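Side-chain contacts in SidF, inhibitor of growth family, member 3 (Legionella pneumophila subsp. pneumophila, PDB 4FYE), which probably acts as a phosphoinositide phosphatase, removing phosphate from the inositol headgroup of membrane phosphatidylinositol phosphates: residues 357-362 against 654-659; 610-615 against 621-626; 628-633 against 678-683. The protein carries 1 engineered substitution. All coordinates share one frame; numbering follows the deposited sequence.

Contact 1: residues 357-362 against 654-659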
loop_
_atom_site.group_PDB
_atom_site.type_symbol
_atom_site.label_atom_id
_atom_site.label_comp_id
_atom_site.label_asym_id
_atom_site.label_seq_id
_atom_site.Cartn_x
_atom_site.Cartn_y
_atom_site.Cartn_z
ATOM N N CYS A 357 5.583 7.714 5.384
ATOM C CA CYS A 357 6.080 8.101 4.059
ATOM C C CYS A 357 5.095 7.599 2.978
ATOM O O CYS A 357 5.017 6.405 2.669
ATOM C CB CYS A 357 7.490 7.536 3.815
ATOM S SG CYS A 357 8.116 7.871 2.118
ATOM N N TYR A 358 4.319 8.500 2.423
ATOM C CA TYR A 358 3.287 8.108 1.479
ATOM C C TYR A 358 3.862 8.280 0.069
ATOM O O TYR A 358 4.031 9.380 -0.384
ATOM C CB TYR A 358 2.023 8.945 1.765
ATOM C CG TYR A 358 0.909 8.745 0.796
ATOM C CD1 TYR A 358 0.618 7.488 0.271
ATOM C CD2 TYR A 358 0.098 9.802 0.424
ATOM C CE1 TYR A 358 -0.430 7.319 -0.631
ATOM C CE2 TYR A 358 -0.916 9.644 -0.500
ATOM C CZ TYR A 358 -1.178 8.411 -1.034
ATOM O OH TYR A 358 -2.229 8.270 -1.941
ATOM N N THR A 359 4.243 7.223 -0.631
ATOM C CA THR A 359 4.650 7.480 -2.030
ATOM C C THR A 359 3.438 7.294 -2.951
ATOM O O THR A 359 3.056 6.192 -3.303
ATOM C CB THR A 359 5.835 6.639 -2.467
ATOM O OG1 THR A 359 5.557 5.330 -2.104
ATOM C CG2 THR A 359 7.156 7.070 -1.679
ATOM N N GLN A 360 2.816 8.406 -3.306
ATOM C CA GLN A 360 1.631 8.354 -4.155
ATOM C C GLN A 360 2.064 8.283 -5.620
ATOM O O GLN A 360 3.156 8.775 -5.993
ATOM C CB GLN A 360 0.829 9.624 -3.918
ATOM C CG GLN A 360 -0.541 9.663 -4.521
ATOM C CD GLN A 360 -1.205 11.033 -4.305
ATOM O OE1 GLN A 360 -0.619 12.107 -4.610
ATOM N NE2 GLN A 360 -2.440 11.004 -3.792
ATOM N N VAL A 361 1.184 7.742 -6.454
ATOM C CA VAL A 361 1.542 7.355 -7.800
ATOM C C VAL A 361 0.429 7.657 -8.882
ATOM O O VAL A 361 0.513 7.280 -10.015
ATOM C CB VAL A 361 2.037 5.903 -7.658
ATOM C CG1 VAL A 361 1.141 4.913 -8.313
ATOM C CG2 VAL A 361 3.523 5.772 -7.938
ATOM N N VAL A 362 -0.597 8.377 -8.468
ATOM C CA VAL A 362 -1.621 9.124 -9.255
ATOM C C VAL A 362 -1.004 10.232 -10.153
ATOM O O VAL A 362 0.126 10.581 -10.001
ATOM C CB VAL A 362 -2.510 9.728 -8.138
ATOM C CG1 VAL A 362 -2.713 11.229 -8.234
ATOM C CG2 VAL A 362 -3.728 8.871 -7.759
ATOM N N GLN A 654 -0.598 -1.292 -6.688
ATOM C CA GLN A 654 -0.118 -2.685 -6.704
ATOM C C GLN A 654 1.181 -2.880 -7.496
ATOM O O GLN A 654 2.041 -3.718 -7.122
ATOM C CB GLN A 654 -1.158 -3.629 -7.371
ATOM C CG GLN A 654 -2.384 -3.877 -6.524
ATOM C CD GLN A 654 -1.969 -4.168 -5.101
ATOM O OE1 GLN A 654 -1.400 -5.204 -4.811
ATOM N NE2 GLN A 654 -2.205 -3.220 -4.220
ATOM N N ARG A 655 1.292 -2.186 -8.618
ATOM C CA ARG A 655 2.488 -2.309 -9.407
ATOM C C ARG A 655 3.696 -1.634 -8.698
ATOM O O ARG A 655 4.826 -2.115 -8.789
ATOM C CB ARG A 655 2.349 -1.714 -10.811
ATOM C CG ARG A 655 1.192 -2.082 -11.741
ATOM C CD ARG A 655 0.707 -3.527 -12.055
ATOM N NE ARG A 655 1.652 -4.499 -12.430
ATOM C CZ ARG A 655 1.575 -5.386 -13.447
ATOM N NH1 ARG A 655 0.588 -5.444 -14.310
ATOM N NH2 ARG A 655 2.570 -6.276 -13.594
ATOM N N LEU A 656 3.467 -0.517 -7.999
ATOM C CA LEU A 656 4.514 0.030 -7.213
ATOM C C LEU A 656 4.855 -1.005 -6.095
ATOM O O LEU A 656 6.056 -1.274 -5.857
ATOM C CB LEU A 656 4.094 1.387 -6.640
ATOM C CG LEU A 656 5.186 1.987 -5.770
ATOM C CD1 LEU A 656 6.524 2.387 -6.486
ATOM C CD2 LEU A 656 4.531 3.131 -5.060
ATOM N N ALA A 657 3.842 -1.597 -5.431
ATOM C CA ALA A 657 4.152 -2.597 -4.371
ATOM C C ALA A 657 4.982 -3.766 -4.927
ATOM O O ALA A 657 5.889 -4.292 -4.234
ATOM C CB ALA A 657 2.880 -3.094 -3.663
ATOM N N GLN A 658 4.737 -4.126 -6.198
ATOM C CA GLN A 658 5.455 -5.216 -6.859
ATOM C C GLN A 658 6.926 -4.841 -7.050
ATOM O O GLN A 658 7.822 -5.660 -6.863
ATOM C CB GLN A 658 4.844 -5.491 -8.261
ATOM C CG GLN A 658 5.745 -6.340 -9.190
ATOM C CD GLN A 658 5.163 -6.714 -10.620
ATOM O OE1 GLN A 658 5.890 -7.314 -11.454
ATOM N NE2 GLN A 658 3.931 -6.357 -10.913
ATOM N N LYS A 659 7.185 -3.619 -7.492
ATOM C CA LYS A 659 8.558 -3.134 -7.624
ATOM C C LYS A 659 9.264 -3.126 -6.252
ATOM O O LYS A 659 10.422 -3.541 -6.122
ATOM C CB LYS A 659 8.484 -1.727 -8.237
ATOM C CG LYS A 659 9.076 -1.569 -9.620
ATOM C CD LYS A 659 8.388 -2.315 -10.709
ATOM C CE LYS A 659 9.035 -2.058 -12.085
ATOM N NZ LYS A 659 10.066 -3.067 -12.574
#
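Leu-656, on helix 652-668, is the one side chain of 654-659 that touches 357-362, meeting Thr-359 at the end of strand 353-360 and Val-361 just beyond it. Its CG lies anti to the backbone N (chi1 179°), which carries the isobutyl group straight out from the helix toward the strand, with CD2 leading. The apolar part of the contact is small: Leu-656 CD2 comes to 4.0 Å from Val-361 CG2, the two side chains meeting at a slant.

The same methyl also covers polar atoms. Leu-656 CD2 sits 3.8 Å from Thr-359 OG1 and equally 3.8 Å from Thr-359 O, with the threonine side chain running at about a right angle to the leucine. This is van der Waals cover over a buried hydroxyl whose polar need is met by Asn-642, through its ND2; Asn-642 ND2 also reaches Cys-357 O, tying the strand to its neighbour 641-645.

On the other side of the strand, Gln-360 lays its CB over one face of the Tyr-358 ring, 3.7 Å above the plane. A weak bond of 3.3 Å from Gln-360 NE2 to Tyr-358 OH adds to this pairing, while helix 373-387 packs on the same two side chains.

Strand 353-360 lies between strands 402-416 and 641-645 of a mixed sheet, with helix 652-668 following strand 641-645 through a loop that probably corresponds to the phosphate-binding P-loop of CX5R phosphatases; Leu-656 fills the corner between this helix, the sheet and helix 626-637.

Contact 2: residues 610-615 against 621-626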
loop_
_atom_site.group_PDB
_atom_site.type_symbol
_atom_site.label_atom_id
_atom_site.label_comp_id
_atom_site.label_asym_id
_atom_site.label_seq_id
_atom_site.Cartn_x
_atom_site.Cartn_y
_atom_site.Cartn_z
ATOM N N GLN A 610 18.484 10.542 -6.498
ATOM C CA GLN A 610 18.978 11.824 -6.899
ATOM C C GLN A 610 19.213 11.868 -8.367
ATOM O O GLN A 610 18.853 12.861 -9.002
ATOM C CB GLN A 610 20.259 12.179 -6.137
ATOM C CG GLN A 610 19.981 12.405 -4.664
ATOM C CD GLN A 610 21.233 12.652 -3.857
ATOM O OE1 GLN A 610 21.244 13.489 -2.937
ATOM N NE2 GLN A 610 22.294 11.919 -4.179
ATOM N N GLU A 611 19.789 10.803 -8.930
ATOM C CA GLU A 611 20.080 10.820 -10.361
ATOM C C GLU A 611 18.768 11.022 -11.155
ATOM O O GLU A 611 18.695 11.856 -12.076
ATOM C CB GLU A 611 20.838 9.559 -10.826
ATOM C CG GLU A 611 20.866 9.457 -12.362
ATOM C CD GLU A 611 21.207 8.078 -12.926
ATOM O OE1 GLU A 611 22.352 7.616 -12.684
ATOM O OE2 GLU A 611 20.336 7.474 -13.652
ATOM N N LEU A 612 17.725 10.267 -10.770
ATOM C CA LEU A 612 16.465 10.226 -11.510
ATOM C C LEU A 612 15.725 11.550 -11.340
ATOM O O LEU A 612 14.963 11.991 -12.221
ATOM C CB LEU A 612 15.603 9.080 -11.008
ATOM C CG LEU A 612 15.534 7.668 -11.664
ATOM C CD1 LEU A 612 16.176 7.489 -13.061
ATOM C CD2 LEU A 612 16.019 6.600 -10.715
ATOM N N TYR A 613 15.948 12.187 -10.195
ATOM C CA TYR A 613 15.169 13.361 -9.843
ATOM C C TYR A 613 15.862 14.591 -10.437
ATOM O O TYR A 613 15.256 15.330 -11.222
ATOM C CB TYR A 613 14.940 13.483 -8.303
ATOM C CG TYR A 613 14.293 14.801 -7.914
ATOM C CD1 TYR A 613 12.974 15.106 -8.296
ATOM C CD2 TYR A 613 15.042 15.787 -7.250
ATOM C CE1 TYR A 613 12.416 16.333 -7.997
ATOM C CE2 TYR A 613 14.506 17.031 -6.936
ATOM C CZ TYR A 613 13.194 17.298 -7.298
ATOM O OH TYR A 613 12.696 18.545 -6.959
ATOM N N TYR A 614 17.133 14.776 -10.108
ATOM C CA TYR A 614 17.837 15.965 -10.554
ATOM C C TYR A 614 18.040 16.023 -12.074
ATOM O O TYR A 614 17.866 17.094 -12.651
ATOM C CB TYR A 614 19.131 16.189 -9.761
ATOM C CG TYR A 614 18.889 16.515 -8.298
ATOM C CD1 TYR A 614 18.196 17.669 -7.940
ATOM C CD2 TYR A 614 19.385 15.709 -7.272
ATOM C CE1 TYR A 614 17.979 17.993 -6.612
ATOM C CE2 TYR A 614 19.174 16.034 -5.925
ATOM C CZ TYR A 614 18.465 17.181 -5.604
ATOM O OH TYR A 614 18.175 17.553 -4.296
ATOM N N GLU A 615 18.363 14.888 -12.705
ATOM C CA GLU A 615 18.447 14.741 -14.199
ATOM C C GLU A 615 17.067 14.665 -14.875
ATOM O O GLU A 615 16.948 14.655 -16.096
ATOM C CB GLU A 615 19.255 13.496 -14.581
ATOM C CG GLU A 615 20.692 13.567 -14.090
ATOM C CD GLU A 615 21.600 12.461 -14.619
ATOM O OE1 GLU A 615 21.170 11.667 -15.495
ATOM O OE2 GLU A 615 22.778 12.399 -14.164
ATOM N N GLY A 621 10.035 6.211 -20.020
ATOM C CA GLY A 621 9.351 4.918 -19.968
ATOM C C GLY A 621 10.200 3.916 -19.257
ATOM O O GLY A 621 9.744 3.235 -18.351
ATOM N N LYS A 622 11.476 3.919 -19.599
ATOM C CA LYS A 622 12.417 2.927 -19.114
ATOM C C LYS A 622 12.730 3.070 -17.616
ATOM O O LYS A 622 13.354 2.182 -17.039
ATOM C CB LYS A 622 13.707 2.974 -19.956
ATOM C CG LYS A 622 14.725 4.047 -19.561
ATOM C CD LYS A 622 15.725 4.281 -20.701
ATOM C CE LYS A 622 16.771 5.365 -20.426
ATOM N NZ LYS A 622 17.309 5.878 -21.722
ATOM N N ASN A 623 12.325 4.189 -17.020
ATOM C CA ASN A 623 12.538 4.425 -15.575
ATOM C C ASN A 623 11.280 4.513 -14.810
ATOM O O ASN A 623 11.305 4.903 -13.671
ATOM C CB ASN A 623 13.304 5.737 -15.307
ATOM C CG ASN A 623 14.666 5.715 -15.913
ATOM O OD1 ASN A 623 15.140 6.719 -16.453
ATOM N ND2 ASN A 623 15.296 4.548 -15.882
ATOM N N ASN A 624 10.169 4.191 -15.446
ATOM C CA ASN A 624 8.874 4.342 -14.810
ATOM C C ASN A 624 8.657 3.969 -13.324
ATOM O O ASN A 624 8.121 4.760 -12.526
ATOM C CB ASN A 624 7.766 3.786 -15.695
ATOM C CG ASN A 624 6.423 4.415 -15.421
ATOM O OD1 ASN A 624 5.356 3.855 -15.807
ATOM N ND2 ASN A 624 6.430 5.570 -14.804
ATOM N N PHE A 625 8.938 2.854 -12.775
ATOM C CA PHE A 625 8.462 3.157 -11.318
ATOM C C PHE A 625 9.631 3.450 -10.374
ATOM O O PHE A 625 9.515 3.329 -9.127
ATOM C CB PHE A 625 7.659 1.957 -10.766
ATOM C CG PHE A 625 6.259 1.790 -11.359
ATOM C CD1 PHE A 625 5.139 1.852 -10.518
ATOM C CD2 PHE A 625 6.058 1.633 -12.733
ATOM C CE1 PHE A 625 3.857 1.664 -10.997
ATOM C CE2 PHE A 625 4.765 1.455 -13.238
ATOM C CZ PHE A 625 3.655 1.464 -12.379
ATOM N N LYS A 626 10.806 3.736 -10.945
ATOM C CA LYS A 626 12.080 3.602 -10.208
ATOM C C LYS A 626 12.237 4.622 -9.051
ATOM O O LYS A 626 12.792 4.282 -7.985
ATOM C CB LYS A 626 13.277 3.752 -11.133
ATOM C CG LYS A 626 13.305 2.793 -12.286
ATOM C CD LYS A 626 14.746 2.615 -12.713
ATOM C CE LYS A 626 14.821 1.747 -13.966
ATOM N NZ LYS A 626 16.255 1.828 -14.367
#
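Leu-612, near the end of helix 590-614, packs across a helix-loop-helix connection onto Asn-623 and Lys-626, where the chain turns back to begin helix 626-637. The contact is made by van der Waals packing, the two leucine methyls dividing the work. Leu-612 CD1 rests against the amide group of Asn-623, 3.7 Å from CG and 4.0 Å from CB of that residue; the leucine and asparagine side chains run neither parallel nor at right angles. Leu-612 CD2 instead touches the root of the lysine, and the side chains of Leu-612 and Lys-626 run at about a right angle. Both leucine torsions lie off the staggered values (chi1 -96°, chi2 -12°), which may reflect strain or the limits of the model; in this pose CD1 faces Asn-623 and CD2 Lys-626.

Backbone hydrogen bonds shape the receiving loop. Asn-624 N binds Gly-621 O at 3.1 Å in the 3-10 turn, and Lys-626 N binds Asn-623 O at 3.0 Å. Phe-625 holds the N-cap position, packs its ring on helix 652-668 and also meets Phe-719 edge-to-face.

Charge enters only beyond the touching carbons. The Lys-626 chain is extended past CG, so its ammonium group is carried away from the leucine to a salt bridge with Asp-681. That leaves the aliphatic base of the lysine to the packing, with Lys-626 CB lying 4.0 Å from Leu-612 CD2.

Contact 3: residues 628-633 against 678-683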
loop_
_atom_site.group_PDB
_atom_site.type_symbol
_atom_site.label_atom_id
_atom_site.label_comp_id
_atom_site.label_asym_id
_atom_site.label_seq_id
_atom_site.Cartn_x
_atom_site.Cartn_y
_atom_site.Cartn_z
ATOM N N GLN A 628 9.903 6.362 -7.365
ATOM C CA GLN A 628 8.930 6.022 -6.336
ATOM C C GLN A 628 9.430 4.824 -5.549
ATOM O O GLN A 628 9.416 4.816 -4.299
ATOM C CB GLN A 628 7.580 5.780 -7.014
ATOM C CG GLN A 628 7.071 6.958 -7.888
ATOM C CD GLN A 628 7.480 6.882 -9.365
ATOM O OE1 GLN A 628 8.567 6.493 -9.678
ATOM N NE2 GLN A 628 6.631 7.341 -10.259
ATOM N N THR A 629 9.954 3.822 -6.264
ATOM C CA THR A 629 10.465 2.609 -5.584
ATOM C C THR A 629 11.666 2.920 -4.725
ATOM O O THR A 629 11.754 2.414 -3.606
ATOM C CB THR A 629 10.899 1.523 -6.569
ATOM O OG1 THR A 629 9.771 1.164 -7.352
ATOM C CG2 THR A 629 11.370 0.253 -5.824
ATOM N N LEU A 630 12.541 3.817 -5.211
ATOM C CA LEU A 630 13.765 4.124 -4.519
ATOM C C LEU A 630 13.420 4.799 -3.260
ATOM O O LEU A 630 13.831 4.373 -2.170
ATOM C CB LEU A 630 14.695 4.962 -5.377
ATOM C CG LEU A 630 15.238 4.028 -6.462
ATOM C CD1 LEU A 630 15.885 4.710 -7.696
ATOM C CD2 LEU A 630 16.187 3.040 -5.800
ATOM N N MET A 631 12.598 5.816 -3.374
ATOM C CA MET A 631 12.211 6.582 -2.184
ATOM C C MET A 631 11.424 5.705 -1.204
ATOM O O MET A 631 11.616 5.805 0.016
ATOM C CB MET A 631 11.451 7.845 -2.580
ATOM C CG MET A 631 12.259 8.764 -3.468
ATOM S SD MET A 631 13.681 9.265 -2.482
ATOM C CE MET A 631 13.209 10.887 -1.959
ATOM N N ALA A 632 10.609 4.766 -1.706
ATOM C CA ALA A 632 9.828 3.968 -0.726
ATOM C C ALA A 632 10.801 3.055 -0.043
ATOM O O ALA A 632 10.764 2.870 1.161
ATOM C CB ALA A 632 8.744 3.184 -1.388
ATOM N N SER A 633 11.724 2.501 -0.807
ATOM C CA SER A 633 12.730 1.622 -0.202
ATOM C C SER A 633 13.570 2.366 0.857
ATOM O O SER A 633 13.922 1.798 1.917
ATOM C CB SER A 633 13.602 1.066 -1.311
ATOM O OG SER A 633 12.723 0.384 -2.216
ATOM N N GLU A 678 19.850 -4.120 -9.969
ATOM C CA GLU A 678 19.514 -5.089 -11.002
ATOM C C GLU A 678 18.007 -5.316 -11.202
ATOM O O GLU A 678 17.531 -5.323 -12.338
ATOM C CB GLU A 678 20.180 -6.424 -10.723
ATOM C CG GLU A 678 20.668 -7.154 -11.980
ATOM C CD GLU A 678 21.889 -8.016 -11.697
ATOM O OE1 GLU A 678 22.278 -8.148 -10.494
ATOM O OE2 GLU A 678 22.457 -8.556 -12.687
ATOM N N PHE A 679 17.276 -5.485 -10.095
ATOM C CA PHE A 679 15.878 -5.826 -10.142
ATOM C C PHE A 679 15.156 -4.688 -10.820
ATOM O O PHE A 679 14.177 -4.895 -11.502
ATOM C CB PHE A 679 15.263 -6.089 -8.758
ATOM C CG PHE A 679 13.869 -6.602 -8.842
ATOM C CD1 PHE A 679 12.811 -5.741 -8.863
ATOM C CD2 PHE A 679 13.634 -7.929 -9.020
ATOM C CE1 PHE A 679 11.522 -6.190 -8.992
ATOM C CE2 PHE A 679 12.359 -8.390 -9.182
ATOM C CZ PHE A 679 11.297 -7.510 -9.179
ATOM N N LEU A 680 15.627 -3.467 -10.649
ATOM C CA LEU A 680 14.923 -2.377 -11.326
ATOM C C LEU A 680 15.379 -2.134 -12.767
ATOM O O LEU A 680 14.538 -1.933 -13.615
ATOM C CB LEU A 680 14.994 -1.109 -10.499
ATOM C CG LEU A 680 14.277 -1.047 -9.144
ATOM C CD1 LEU A 680 14.504 0.376 -8.609
ATOM C CD2 LEU A 680 12.777 -1.340 -9.367
ATOM N N ASP A 681 16.679 -2.213 -13.032
ATOM C CA ASP A 681 17.270 -1.821 -14.302
ATOM C C ASP A 681 17.112 -2.918 -15.326
ATOM O O ASP A 681 16.982 -2.633 -16.534
ATOM C CB ASP A 681 18.767 -1.482 -14.122
ATOM C CG ASP A 681 19.016 -0.301 -13.109
ATOM O OD1 ASP A 681 18.048 0.472 -12.828
ATOM O OD2 ASP A 681 20.179 -0.137 -12.612
ATOM N N HIS A 682 17.116 -4.171 -14.862
ATOM C CA HIS A 682 17.010 -5.317 -15.782
ATOM C C HIS A 682 15.829 -5.160 -16.724
ATOM O O HIS A 682 14.708 -4.865 -16.302
ATOM C CB HIS A 682 17.004 -6.703 -15.093
ATOM C CG HIS A 682 17.049 -7.854 -16.092
ATOM N ND1 HIS A 682 15.914 -8.389 -16.669
ATOM C CD2 HIS A 682 18.133 -8.490 -16.709
ATOM C CE1 HIS A 682 16.260 -9.334 -17.555
ATOM N NE2 HIS A 682 17.619 -9.401 -17.587
ATOM N N ARG A 683 16.101 -5.320 -18.012
ATOM C CA ARG A 683 15.116 -5.173 -19.058
ATOM C C ARG A 683 14.438 -6.540 -19.314
ATOM O O ARG A 683 15.057 -7.442 -19.896
ATOM C CB ARG A 683 15.795 -4.619 -20.377
ATOM C CG ARG A 683 16.374 -3.181 -20.300
ATOM C CD ARG A 683 15.351 -2.102 -19.825
ATOM N NE ARG A 683 14.969 -2.143 -18.385
ATOM C CZ ARG A 683 13.806 -1.630 -17.896
ATOM N NH1 ARG A 683 12.886 -1.062 -18.711
ATOM N NH2 ARG A 683 13.515 -1.668 -16.585
#
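Thr-629 and Leu-680 meet because the first torsions turn the methyl of Thr-629 and the branched end of Leu-680 toward each other, between helix 626-637 and the short helix 678-681. In Thr-629, chi1 of -60° places CG2 anti to the backbone N, so the methyl faces the leucine while OG1 turns back along its own helix to bond Phe-625 O, one turn earlier. In Leu-680, chi1 of -67° sets CG anti to the carbonyl carbon, and the forked end reaches for the threonine.

The two side chains approach tip to tip. Thr-629 CG2 fits against both prongs of Leu-680, 4.1 Å from CD2 and 4.2 Å from CD1. Leu-630 adds a second apolar touch: the end of its side chain bends nearer, with Leu-630 CD2 lying 4.2 Å from Leu-680 CD1. All three residues are buried, at ordinary van der Waals distances.

Within each segment, hydrogen bonds brace the backbone. Thr-629 O is gripped twice, by Ser-633 N at 2.8 Å and by Ser-633 OG at 2.6 Å, the two donors coming from opposite faces of the carbonyl plane. In the other segment, Arg-683, just past the helix, folds back on the end of helix 678-681. Its NE reaches Asp-681 O at 2.8 Å with an N-H...O angle of 156°, from above the carbonyl plane; its NH2 bonds Leu-680 O, lying in that carbonyl's plane. This positive group beside C-terminal carbonyls is probably favourable to the helix dipole, and its NH1 binds Asn-726.

Together these features make a plain helix-to-helix apolar packing, in which a one-turn helix, its end held by an arginine, docks by a leucine onto a longer helix of the mixed alpha-beta phosphatase domain.

In the fold
The three contacts form one continuous region, with centres 15 Å apart for contacts 1 and 2, 11 Å for contacts 1 and 3 and 10 Å for contacts 2 and 3. Helix 626-637 is common ground: contact 2 forms at its start, contact 3 along its side, and Leu-656 of contact 1 packs on it. Phe-625 also lies on Arg-655 and Leu-656, joining contacts 1 and 2. Along the chain, contact 2 is nested within the long loop closed by contact 1 and precedes contact 3, whose segments alternate with those of contact 1. The four-stranded sheet, through strand 353-360, and helices 590-614, 626-637, 652-668 and 678-681 are thereby packed into one body.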